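Local coordinates for endo-beta-N-acetylglucosaminidase F1 (Bacteroides thetaiotaomicron VPI-5482, PDB 6TCV), which is an endo-acting glycoside hydrolase that processes high-mannose N-glycans, probably by cutting between the two N-acetylglucosamines of their core, at residues 161-166 and 195-200; 166-171 and 391-396; 185-190 and 409-414; 312-317 and 338-343. The protein carries 2 engineered substitutions. One frame throughout, in Å; residues are numbered along the deposited sequence.

In the fold
Past its N-terminal region the chain runs into the eight parallel strands of the barrel, and three crossed contacts gather about its first two strands. Contact 1 closes the shortest of these loops, joining the lead-in to strand 169-175 to the start of strand 198-209. Contact 2 starts from the shared Gly-166 and reaches helix 387-396; its segments alternate with those of contact 1. Contact 3 crosses both, tying the loop between the first two strands to helix 411-416, which follows the last barrel strand. Contact 4, nested inside the loops closed by contacts 2 and 3, joins helix 306-319 to a beta hairpin, its centre about 26 Å from that of contact 1.

Contact 1: residues 161-166 and 195-200; sequences AYKGEG and LWDVVV
At the N-terminal end of the first two parallel strands of the (beta/alpha)8 barrel, a fold known from the GH18 endoglycosidases, Lys-163 of the incoming loop forms a salt bridge with the buried Asp-197, which directly precedes strand 198-209. The two side chains approach from opposite directions, and Lys-163 NZ lies 2.8 Å from Asp-197 OD1, meeting it from above the carboxylate plane. Bends at chi3 (-76°) and chi4 (-65°) curl the lysine back toward its own loop, where NZ also donates to Ala-161 O at 2.8 Å. A longer bond of 3.2 Å runs from Lys-163 NZ to Leu-195 O, again from above the carbonyl plane, and the carbonyl of Leu-194 is a further acceptor. The ammonium group thus sits among backbone oxygens and a carboxylate, surroundings that would probably keep it charged. It probably also eases the approach of Ala-161 O and Asp-197 OD2, two acceptors 3.3 Å apart. Asp-197 is itself fastened to the neighbouring strand: OD1 accepts from Gly-170 N and OD2 from Gln-169 NE2, so one carboxylate joins the loop to the starts of two strands. Water 1 completes the link, accepting from Lys-163 N at 2.8 Å and donating to Asp-197 OD2 at 2.8 Å.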
loop_
_atom_site.group_PDB
_atom_site.type_symbol
_atom_site.label_atom_id
_atom_site.label_comp_id
_atom_site.label_asym_id
_atom_site.label_seq_id
_atom_site.Cartn_x
_atom_site.Cartn_y
_atom_site.Cartn_z
ATOM N N ALA A 161 13.708 -4.290 -4.201
ATOM C CA ALA A 161 13.182 -2.937 -4.138
ATOM C C ALA A 161 13.541 -2.203 -2.844
ATOM O O ALA A 161 13.234 -1.011 -2.727
ATOM C CB ALA A 161 11.660 -2.892 -4.355
ATOM N N TYR A 162 14.175 -2.861 -1.884
ATOM C CA TYR A 162 14.444 -2.286 -0.574
ATOM C C TYR A 162 15.745 -1.513 -0.650
ATOM O O TYR A 162 16.825 -2.072 -0.777
ATOM C CB TYR A 162 14.505 -3.397 0.481
ATOM C CG TYR A 162 14.952 -2.875 1.821
ATOM C CD1 TYR A 162 14.165 -2.027 2.553
ATOM C CD2 TYR A 162 16.173 -3.248 2.361
ATOM C CE1 TYR A 162 14.600 -1.560 3.787
ATOM C CE2 TYR A 162 16.598 -2.757 3.588
ATOM C CZ TYR A 162 15.781 -1.929 4.267
ATOM O OH TYR A 162 16.255 -1.490 5.500
ATOM N N LYS A 163 15.608 -0.193 -0.552
ATOM C CA LYS A 163 16.735 0.713 -0.717
ATOM C C LYS A 163 17.268 1.236 0.605
ATOM O O LYS A 163 18.074 2.172 0.618
ATOM C CB LYS A 163 16.359 1.838 -1.716
ATOM C CG LYS A 163 16.063 1.300 -3.103
ATOM C CD LYS A 163 15.501 2.301 -4.057
ATOM C CE LYS A 163 14.027 2.631 -3.826
ATOM N NZ LYS A 163 13.121 1.496 -4.043
ATOM N N GLY A 164 16.827 0.717 1.742
ATOM C CA GLY A 164 17.459 1.143 2.980
ATOM C C GLY A 164 16.447 1.779 3.907
ATOM O O GLY A 164 15.304 2.027 3.554
ATOM N N GLU A 165 16.867 1.947 5.124
ATOM C CA GLU A 165 16.101 2.601 6.165
ATOM C C GLU A 165 16.060 4.130 5.989
ATOM O O GLU A 165 17.083 4.749 5.671
ATOM C CB GLU A 165 16.637 2.255 7.557
ATOM C CG GLU A 165 16.339 0.799 7.952
ATOM C CD GLU A 165 14.852 0.494 7.899
ATOM O OE1 GLU A 165 14.107 1.098 8.694
ATOM O OE2 GLU A 165 14.408 -0.306 7.042
ATOM N N GLY A 166 14.884 4.701 6.047
ATOM C CA GLY A 166 14.688 6.136 6.036
ATOM C C GLY A 166 14.736 6.815 4.684
ATOM O O GLY A 166 15.043 8.012 4.654
ATOM N N LEU A 195 13.511 0.793 -8.523
ATOM C CA LEU A 195 13.073 2.119 -8.095
ATOM C C LEU A 195 11.717 2.097 -7.420
ATOM O O LEU A 195 11.526 2.815 -6.424
ATOM C CB LEU A 195 13.022 3.051 -9.313
ATOM C CG LEU A 195 12.625 4.490 -9.065
ATOM C CD1 LEU A 195 13.619 5.169 -8.169
ATOM C CD2 LEU A 195 12.474 5.221 -10.379
ATOM N N TRP A 196 10.744 1.366 -7.963
ATOM C CA TRP A 196 9.334 1.528 -7.581
ATOM C C TRP A 196 8.930 0.482 -6.553
ATOM O O TRP A 196 8.605 -0.661 -6.860
ATOM C CB TRP A 196 8.420 1.466 -8.796
ATOM C CG TRP A 196 8.712 2.518 -9.801
ATOM C CD1 TRP A 196 9.353 2.343 -10.995
ATOM C CD2 TRP A 196 8.415 3.928 -9.714
ATOM N NE1 TRP A 196 9.462 3.554 -11.651
ATOM C CE2 TRP A 196 8.889 4.536 -10.893
ATOM C CE3 TRP A 196 7.768 4.738 -8.775
ATOM C CZ2 TRP A 196 8.758 5.878 -11.138
ATOM C CZ3 TRP A 196 7.614 6.073 -9.046
ATOM C CH2 TRP A 196 8.109 6.629 -10.202
ATOM N N ASP A 197 8.898 0.903 -5.290
ATOM C CA ASP A 197 8.570 0.031 -4.156
ATOM C C ASP A 197 7.139 -0.484 -4.233
ATOM O O ASP A 197 6.858 -1.594 -3.779
ATOM C CB ASP A 197 8.709 0.826 -2.842
ATOM C CG ASP A 197 10.102 1.352 -2.615
ATOM O OD1 ASP A 197 10.528 2.269 -3.334
ATOM O OD2 ASP A 197 10.769 0.834 -1.671
ATOM N N VAL A 198 6.217 0.353 -4.727
ATOM C CA VAL A 198 4.781 0.052 -4.778
ATOM C C VAL A 198 4.254 0.377 -6.162
ATOM O O VAL A 198 4.573 1.440 -6.702
ATOM C CB VAL A 198 4.026 0.871 -3.713
ATOM C CG1 VAL A 198 2.531 0.650 -3.828
ATOM C CG2 VAL A 198 4.552 0.560 -2.319
ATOM N N VAL A 199 3.485 -0.543 -6.742
ATOM C CA VAL A 199 2.837 -0.319 -8.031
ATOM C C VAL A 199 1.357 -0.604 -7.937
ATOM O O VAL A 199 0.940 -1.414 -7.110
ATOM C CB VAL A 199 3.499 -1.138 -9.149
ATOM C CG1 VAL A 199 5.018 -0.904 -9.222
ATOM C CG2 VAL A 199 3.181 -2.594 -9.038
ATOM N N VAL A 200 0.580 0.134 -8.710
ATOM C CA VAL A 200 -0.871 0.028 -8.735
ATOM C C VAL A 200 -1.346 -0.419 -10.102
ATOM O O VAL A 200 -0.965 0.155 -11.136
ATOM C CB VAL A 200 -1.520 1.360 -8.354
ATOM C CG1 VAL A 200 -3.041 1.252 -8.375
ATOM C CG2 VAL A 200 -1.058 1.833 -7.004
HETATM O O HOH W 1 13.220 1.273 -0.452
#

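Contact 2: residues 166-171 and 391-396; sequences GVMQGY and QSMIDG
Met-168 lays the end of its side chain across Met-393, the two side chains crossing at about a right angle. The sulfur makes the nearest approach, Met-168 SD standing 3.6 Å from Met-393 CB, close to where that side chain leaves its helix. The terminal methyl follows it: Met-168 CE is 3.9 Å from Met-393 CB and 4.0 Å from Met-393 SD. Farther out, the two methyls meet, with Met-168 CE and Met-393 CE 4.0 Å apart. Both chains bend at their last torsion, but in opposite senses, chi3 being 73° in Met-168 and -65° in Met-393; the bends bring the two terminal methyls together. No hydrogen bond crosses here, and the contact is one of sulfur and methyl groups against aliphatic carbon. It joins the lead-in to strand 169-175, the first strand of the (beta/alpha)8 barrel, to helix 387-396, which precedes barrel strand 400-404 in the chain. Leu-425 of helix 421-426 touches both Met-168 and Ile-394, while Tyr-398 adds to the packing round Met-168 and Leu-385 to that round Met-393. Toward the solvent-exposed side of the helix, Ile-394 flanks the methionine pair more loosely, its CG1 lying 4.4 Å from Met-168 CG.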
loop_
_atom_site.group_PDB
_atom_site.type_symbol
_atom_site.label_atom_id
_atom_site.label_comp_id
_atom_site.label_asym_id
_atom_site.label_seq_id
_atom_site.Cartn_x
_atom_site.Cartn_y
_atom_site.Cartn_z
ATOM N N GLY A 166 14.884 4.701 6.047
ATOM C CA GLY A 166 14.688 6.136 6.036
ATOM C C GLY A 166 14.736 6.815 4.684
ATOM O O GLY A 166 15.043 8.012 4.654
ATOM N N VAL A 167 14.848 6.057 3.597
ATOM C CA VAL A 167 14.828 6.628 2.260
ATOM C C VAL A 167 13.411 6.904 1.763
ATOM O O VAL A 167 12.429 6.270 2.147
ATOM C CB VAL A 167 15.624 5.742 1.306
ATOM C CG1 VAL A 167 17.121 5.703 1.792
ATOM C CG2 VAL A 167 15.020 4.427 1.151
ATOM N N MET A 168 13.296 7.776 0.784
ATOM C CA MET A 168 12.047 7.959 0.068
ATOM C C MET A 168 11.773 6.700 -0.763
ATOM O O MET A 168 12.703 5.982 -1.173
ATOM C CB MET A 168 12.142 9.164 -0.877
ATOM C CG MET A 168 12.209 10.486 -0.117
ATOM S SD MET A 168 11.786 11.896 -1.131
ATOM C CE MET A 168 10.007 11.640 -1.271
ATOM N N GLN A 169 10.491 6.430 -1.012
ATOM C CA GLN A 169 10.040 5.245 -1.745
ATOM C C GLN A 169 9.179 5.675 -2.921
ATOM O O GLN A 169 8.546 6.740 -2.909
ATOM C CB GLN A 169 9.287 4.303 -0.837
ATOM C CG GLN A 169 10.203 3.740 0.257
ATOM C CD GLN A 169 9.450 2.873 1.203
ATOM O OE1 GLN A 169 8.881 3.336 2.211
ATOM N NE2 GLN A 169 9.391 1.603 0.898
ATOM N N GLY A 170 9.132 4.821 -3.943
ATOM C CA GLY A 170 8.377 5.090 -5.146
ATOM C C GLY A 170 7.011 4.413 -5.197
ATOM O O GLY A 170 6.842 3.288 -4.731
ATOM N N TYR A 171 6.046 5.097 -5.797
ATOM C CA TYR A 171 4.646 4.654 -5.932
ATOM C C TYR A 171 4.219 4.897 -7.368
ATOM O O TYR A 171 4.137 6.054 -7.795
ATOM C CB TYR A 171 3.811 5.462 -4.944
ATOM C CG TYR A 171 2.377 4.997 -4.755
ATOM C CD1 TYR A 171 1.399 5.228 -5.697
ATOM C CD2 TYR A 171 2.009 4.358 -3.593
ATOM C CE1 TYR A 171 0.080 4.799 -5.504
ATOM C CE2 TYR A 171 0.672 3.948 -3.390
ATOM C CZ TYR A 171 -0.239 4.169 -4.354
ATOM O OH TYR A 171 -1.571 3.787 -4.188
ATOM N N GLN A 391 16.199 16.688 -2.935
ATOM C CA GLN A 391 16.660 17.278 -1.688
ATOM C C GLN A 391 15.549 18.068 -0.999
ATOM O O GLN A 391 15.413 18.015 0.231
ATOM C CB GLN A 391 17.832 18.227 -1.954
ATOM C CG GLN A 391 18.502 18.683 -0.651
ATOM C CD GLN A 391 19.097 17.540 0.165
ATOM O OE1 GLN A 391 19.945 16.767 -0.335
ATOM N NE2 GLN A 391 18.601 17.368 1.382
ATOM N N SER A 392 14.769 18.829 -1.778
ATOM C CA SER A 392 13.609 19.521 -1.234
ATOM C C SER A 392 12.682 18.561 -0.492
ATOM O O SER A 392 12.265 18.833 0.644
ATOM C CB SER A 392 12.874 20.221 -2.373
ATOM O OG SER A 392 11.697 20.840 -1.899
ATOM N N MET A 393 12.342 17.431 -1.123
ATOM C CA MET A 393 11.402 16.487 -0.515
ATOM C C MET A 393 11.975 15.841 0.736
ATOM O O MET A 393 11.255 15.661 1.731
ATOM C CB MET A 393 10.978 15.429 -1.518
ATOM C CG MET A 393 10.225 16.006 -2.674
ATOM S SD MET A 393 9.459 14.785 -3.751
ATOM C CE MET A 393 10.899 13.966 -4.396
ATOM N N ILE A 394 13.270 15.496 0.716
ATOM C CA ILE A 394 13.896 14.989 1.935
ATOM C C ILE A 394 13.812 16.034 3.037
ATOM O O ILE A 394 13.481 15.730 4.187
ATOM C CB ILE A 394 15.348 14.552 1.679
ATOM C CG1 ILE A 394 15.419 13.281 0.859
ATOM C CG2 ILE A 394 16.117 14.418 2.988
ATOM C CD1 ILE A 394 16.841 13.010 0.324
ATOM N N ASP A 395 14.163 17.288 2.718
ATOM C CA ASP A 395 14.134 18.336 3.737
ATOM C C ASP A 395 12.730 18.522 4.305
ATOM O O ASP A 395 12.572 18.896 5.479
ATOM C CB ASP A 395 14.600 19.679 3.167
ATOM C CG ASP A 395 16.062 19.706 2.772
ATOM O OD1 ASP A 395 16.810 18.815 3.195
ATOM O OD2 ASP A 395 16.469 20.654 2.046
ATOM N N GLY A 396 11.708 18.325 3.476
ATOM C CA GLY A 396 10.333 18.440 3.931
ATOM C C GLY A 396 9.785 17.229 4.650
ATOM O O GLY A 396 8.687 17.295 5.203
#

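Contact 3: residues 185-190 and 409-414; sequences LSFQLE and AKYGSV
With chi1 at -87°, Tyr-411 directs its ring and hydroxyl toward Ser-186, whose OG lies beside its own backbone N; an uncommon chi2 near 1° sets how the ring plane is turned, bringing the CE1 side to Phe-187 and the CE2 side to Ser-186. Tyr-411 OH donates to Ser-186 OG at 2.8 Å, the serine oxygen lying at the edge of the tyrosine ring, near its plane. Next along the loop, Phe-187 sets its ring against the same tyrosine: Phe-187 CZ is 3.9 Å from Tyr-411 CE1, and the ring centroids are 5.5 Å apart. With planes at 74° the rings meet obliquely. Val-414, one helical turn beyond Tyr-411, puts its CG1 in the plane of the phenylalanine ring, 3.6 Å from Phe-187 CE2. The contact joins the loop between barrel strands 169-175 and 198-209 to helix 411-416, which follows strand 400-404, the last of the (beta/alpha)8 barrel. Phe-415 of that helix stacks on Phe-187, and Trp-196 meets Phe-187 edge-to-face, so the phenylalanine belongs to a larger aromatic cluster. A mannose of the bound glycan is about 11 Å from the side chain of Val-414. Ser-186 OG also hydrogen-bonds to Ile-435 O, which can only accept; the serine therefore relays a chain of bonds from tyrosine hydroxyl to backbone carbonyl and leaves both buried hydroxyls engaged.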
loop_
_atom_site.group_PDB
_atom_site.type_symbol
_atom_site.label_atom_id
_atom_site.label_comp_id
_atom_site.label_asym_id
_atom_site.label_seq_id
_atom_site.Cartn_x
_atom_site.Cartn_y
_atom_site.Cartn_z
ATOM N N LEU A 185 10.076 -3.550 -13.998
ATOM C CA LEU A 185 11.443 -4.063 -14.028
ATOM C C LEU A 185 12.346 -3.276 -14.960
ATOM O O LEU A 185 13.567 -3.492 -14.922
ATOM C CB LEU A 185 11.443 -5.550 -14.346
ATOM C CG LEU A 185 10.663 -6.390 -13.365
ATOM C CD1 LEU A 185 10.715 -7.855 -13.829
ATOM C CD2 LEU A 185 11.079 -6.208 -11.906
ATOM N N SER A 186 11.796 -2.359 -15.771
ATOM C CA SER A 186 12.614 -1.458 -16.572
ATOM C C SER A 186 13.329 -0.401 -15.751
ATOM O O SER A 186 14.170 0.301 -16.314
ATOM C CB SER A 186 11.773 -0.714 -17.592
ATOM O OG SER A 186 11.031 -1.596 -18.473
ATOM N N PHE A 187 12.943 -0.212 -14.492
ATOM C CA PHE A 187 13.384 0.894 -13.659
ATOM C C PHE A 187 14.284 0.430 -12.510
ATOM O O PHE A 187 13.784 -0.014 -11.461
ATOM C CB PHE A 187 12.189 1.630 -13.080
ATOM C CG PHE A 187 11.277 2.291 -14.095
ATOM C CD1 PHE A 187 10.281 1.550 -14.711
ATOM C CD2 PHE A 187 11.406 3.630 -14.408
ATOM C CE1 PHE A 187 9.433 2.142 -15.633
ATOM C CE2 PHE A 187 10.572 4.258 -15.299
ATOM C CZ PHE A 187 9.565 3.494 -15.933
ATOM N N GLN A 188 15.576 0.550 -12.689
ATOM C CA GLN A 188 16.537 0.182 -11.668
ATOM C C GLN A 188 17.506 1.328 -11.475
ATOM O O GLN A 188 17.769 2.100 -12.409
ATOM C CB GLN A 188 17.375 -1.071 -11.992
ATOM C CG GLN A 188 16.614 -2.350 -12.179
ATOM C CD GLN A 188 17.522 -3.484 -12.683
ATOM O OE1 GLN A 188 17.843 -3.523 -13.837
ATOM N NE2 GLN A 188 17.973 -4.374 -11.772
ATOM N N LEU A 189 18.072 1.410 -10.264
ATOM C CA LEU A 189 19.213 2.282 -10.080
ATOM C C LEU A 189 20.450 1.643 -10.712
ATOM O O LEU A 189 20.471 0.445 -11.019
ATOM C CB LEU A 189 19.476 2.478 -8.574
ATOM C CG LEU A 189 18.275 2.868 -7.734
ATOM C CD1 LEU A 189 18.721 3.064 -6.298
ATOM C CD2 LEU A 189 17.617 4.096 -8.276
ATOM N N GLU A 190 21.517 2.430 -10.860
ATOM C CA GLU A 190 22.759 1.846 -11.377
ATOM C C GLU A 190 23.308 0.760 -10.468
ATOM O O GLU A 190 23.907 -0.209 -10.981
ATOM C CB GLU A 190 23.817 2.937 -11.532
ATOM C CG GLU A 190 23.543 3.952 -12.612
ATOM C CD GLU A 190 24.528 5.113 -12.517
ATOM O OE1 GLU A 190 25.463 5.041 -11.708
ATOM O OE2 GLU A 190 24.332 6.086 -13.222
ATOM N N ALA A 409 6.952 3.405 -25.026
ATOM C CA ALA A 409 7.123 4.367 -26.101
ATOM C C ALA A 409 7.540 5.746 -25.619
ATOM O O ALA A 409 8.029 6.554 -26.430
ATOM C CB ALA A 409 5.875 4.455 -26.981
ATOM N N LYS A 410 7.263 6.061 -24.356
ATOM C CA LYS A 410 7.619 7.349 -23.788
ATOM C C LYS A 410 8.751 7.234 -22.787
ATOM O O LYS A 410 8.993 8.163 -22.002
ATOM C CB LYS A 410 6.418 8.062 -23.149
ATOM C CG LYS A 410 5.294 8.323 -24.134
ATOM C CD LYS A 410 4.166 9.145 -23.520
ATOM C CE LYS A 410 3.099 9.461 -24.548
ATOM N NZ LYS A 410 3.567 10.448 -25.555
ATOM N N TYR A 411 9.531 6.149 -22.817
ATOM C CA TYR A 411 10.594 6.000 -21.829
ATOM C C TYR A 411 11.630 7.115 -21.943
ATOM O O TYR A 411 12.227 7.470 -20.928
ATOM C CB TYR A 411 11.279 4.641 -21.963
ATOM C CG TYR A 411 10.652 3.474 -21.193
ATOM C CD1 TYR A 411 9.518 3.627 -20.422
ATOM C CD2 TYR A 411 11.257 2.235 -21.210
ATOM C CE1 TYR A 411 8.986 2.560 -19.670
ATOM C CE2 TYR A 411 10.726 1.175 -20.479
ATOM C CZ TYR A 411 9.583 1.345 -19.760
ATOM O OH TYR A 411 9.037 0.287 -19.038
ATOM N N GLY A 412 11.913 7.660 -23.114
ATOM C CA GLY A 412 12.838 8.768 -23.162
ATOM C C GLY A 412 12.402 9.918 -22.266
ATOM O O GLY A 412 13.193 10.505 -21.516
ATOM N N SER A 413 11.121 10.290 -22.364
ATOM C CA SER A 413 10.564 11.329 -21.493
ATOM C C SER A 413 10.584 10.911 -20.029
ATOM O O SER A 413 11.020 11.691 -19.153
ATOM C CB SER A 413 9.104 11.581 -21.929
ATOM O OG SER A 413 8.513 12.550 -21.101
ATOM N N VAL A 414 10.078 9.716 -19.738
ATOM C CA VAL A 414 9.975 9.272 -18.347
ATOM C C VAL A 414 11.352 9.298 -17.678
ATOM O O VAL A 414 11.528 9.848 -16.584
ATOM C CB VAL A 414 9.339 7.872 -18.267
ATOM C CG1 VAL A 414 9.349 7.329 -16.838
ATOM C CG2 VAL A 414 7.925 7.869 -18.813
#

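Contact 4: residues 312-317 and 338-343; sequences LCYETK and TVDGVD
Residues 312-317 form part of helix 306-319, while 338-343 fold into a two-stranded beta hairpin closed by a type I' turn from Val-339 to Val-342; Tyr-314 and Val-339 come nearest, their CA atoms 6.7 Å apart. The hairpin is held by Val-342 N donating to Val-339 O at 2.8 Å and by the return bond from Val-339 N to Val-342 O. Tyr-314, with its ring swung away from its backbone N (chi1 168°), reaches across to this hairpin. Val-339 CG1 lies 3.6 Å from Tyr-314 CD2, and Val-339 O sits above one ring face, offset toward the rim. Val-342 comes obliquely from the same side of the ring plane, nearer the hydroxyl end, its CG2 3.8 Å from Tyr-314 CE1. In the (beta/alpha)8 barrel this helix packs against strands 283-287 and 324-329, and the hairpin falls between strands 324-329 and 350-353 in the chain. Trp-347 meets the tyrosine ring edge-to-face and donates through NE1 to Val-342 O. At the polar end, water 2 links Tyr-314 OH, 2.7 Å away, with Asp-340 OD2, to which it donates. Arg-311 NH1 forms salt bridges with both Asp-340 OD2 and Glu-315 OE2, probably easing repulsion between these carboxylates, whose oxygens are 4.7 Å apart.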
loop_
_atom_site.group_PDB
_atom_site.type_symbol
_atom_site.label_atom_id
_atom_site.label_comp_id
_atom_site.label_asym_id
_atom_site.label_seq_id
_atom_site.Cartn_x
_atom_site.Cartn_y
_atom_site.Cartn_z
ATOM N N LEU A 312 -14.898 3.607 4.537
ATOM C CA LEU A 312 -14.427 2.554 3.645
ATOM C C LEU A 312 -12.962 2.239 3.886
ATOM O O LEU A 312 -12.571 1.065 3.959
ATOM C CB LEU A 312 -14.650 2.932 2.155
ATOM C CG LEU A 312 -14.053 1.948 1.146
ATOM C CD1 LEU A 312 -14.682 0.557 1.304
ATOM C CD2 LEU A 312 -14.180 2.470 -0.279
ATOM N N CYS A 313 -12.123 3.259 4.052
ATOM C CA CYS A 313 -10.705 2.992 4.287
ATOM C C CYS A 313 -10.488 2.222 5.581
ATOM O O CYS A 313 -9.718 1.253 5.619
ATOM C CB CYS A 313 -9.917 4.306 4.303
ATOM S SG CYS A 313 -9.861 5.125 2.674
ATOM N N TYR A 314 -11.159 2.658 6.649
ATOM C CA TYR A 314 -11.051 2.021 7.950
ATOM C C TYR A 314 -11.489 0.571 7.866
ATOM O O TYR A 314 -10.797 -0.317 8.368
ATOM C CB TYR A 314 -11.929 2.783 8.959
ATOM C CG TYR A 314 -12.117 2.066 10.249
ATOM C CD1 TYR A 314 -11.110 2.065 11.221
ATOM C CD2 TYR A 314 -13.282 1.376 10.499
ATOM C CE1 TYR A 314 -11.285 1.351 12.437
ATOM C CE2 TYR A 314 -13.460 0.695 11.706
ATOM C CZ TYR A 314 -12.458 0.713 12.659
ATOM O OH TYR A 314 -12.629 0.026 13.852
ATOM N N GLU A 315 -12.647 0.302 7.259
ATOM C CA GLU A 315 -13.136 -1.064 7.166
ATOM C C GLU A 315 -12.235 -1.911 6.296
ATOM O O GLU A 315 -12.088 -3.104 6.548
ATOM C CB GLU A 315 -14.590 -1.099 6.654
ATOM C CG GLU A 315 -15.583 -0.420 7.562
ATOM C CD GLU A 315 -15.763 -1.064 8.917
ATOM O OE1 GLU A 315 -15.337 -2.256 9.111
ATOM O OE2 GLU A 315 -16.351 -0.394 9.803
ATOM N N THR A 316 -11.636 -1.329 5.267
ATOM C CA THR A 316 -10.719 -2.098 4.438
ATOM C C THR A 316 -9.487 -2.499 5.237
ATOM O O THR A 316 -9.088 -3.668 5.207
ATOM C CB THR A 316 -10.312 -1.292 3.206
ATOM O OG1 THR A 316 -11.457 -0.898 2.435
ATOM C CG2 THR A 316 -9.442 -2.107 2.289
ATOM N N LYS A 317 -8.925 -1.586 6.036
ATOM C CA LYS A 317 -7.773 -1.963 6.852
ATOM C C LYS A 317 -8.157 -3.029 7.858
ATOM O O LYS A 317 -7.384 -3.955 8.104
ATOM C CB LYS A 317 -7.210 -0.731 7.541
ATOM C CG LYS A 317 -5.865 -0.940 8.210
ATOM C CD LYS A 317 -4.763 -1.092 7.233
ATOM C CE LYS A 317 -3.394 -1.224 7.918
ATOM N NZ LYS A 317 -2.339 -1.386 6.904
ATOM N N THR A 338 -10.523 10.358 11.735
ATOM C CA THR A 338 -10.900 9.425 12.790
ATOM C C THR A 338 -12.152 8.673 12.349
ATOM O O THR A 338 -13.113 9.292 11.866
ATOM C CB THR A 338 -11.189 10.195 14.089
ATOM O OG1 THR A 338 -10.177 11.184 14.309
ATOM C CG2 THR A 338 -11.151 9.259 15.267
ATOM N N VAL A 339 -12.176 7.372 12.583
ATOM C CA VAL A 339 -13.361 6.531 12.395
ATOM C C VAL A 339 -13.489 5.662 13.620
ATOM O O VAL A 339 -12.533 4.976 13.993
ATOM C CB VAL A 339 -13.284 5.651 11.139
ATOM C CG1 VAL A 339 -14.505 4.754 11.041
ATOM C CG2 VAL A 339 -13.155 6.491 9.907
ATOM N N ASP A 340 -14.636 5.708 14.265
ATOM C CA ASP A 340 -14.856 4.874 15.453
ATOM C C ASP A 340 -13.728 5.060 16.484
ATOM O O ASP A 340 -13.306 4.116 17.159
ATOM C CB ASP A 340 -15.055 3.416 15.086
ATOM C CG ASP A 340 -16.364 3.171 14.353
ATOM O OD1 ASP A 340 -17.202 4.073 14.277
ATOM O OD2 ASP A 340 -16.532 2.051 13.845
ATOM N N GLY A 341 -13.272 6.304 16.633
ATOM C CA GLY A 341 -12.226 6.644 17.564
ATOM C C GLY A 341 -10.838 6.209 17.162
ATOM O O GLY A 341 -9.888 6.465 17.911
ATOM N N VAL A 342 -10.641 5.703 15.963
ATOM C CA VAL A 342 -9.352 5.193 15.534
ATOM C C VAL A 342 -8.747 6.182 14.556
ATOM O O VAL A 342 -9.365 6.524 13.529
ATOM C CB VAL A 342 -9.472 3.810 14.855
ATOM C CG1 VAL A 342 -8.130 3.299 14.439
ATOM C CG2 VAL A 342 -10.127 2.800 15.803
ATOM N N ASP A 343 -7.518 6.615 14.860
ATOM C CA ASP A 343 -6.828 7.605 14.045
ATOM C C ASP A 343 -6.389 7.077 12.711
ATOM O O ASP A 343 -5.999 5.915 12.568
ATOM C CB ASP A 343 -5.604 8.095 14.798
ATOM C CG ASP A 343 -4.894 9.199 14.076
ATOM O OD1 ASP A 343 -5.303 10.337 14.272
ATOM O OD2 ASP A 343 -3.819 8.906 13.469
HETATM O O HOH W 2 -15.221 -0.130 14.566
#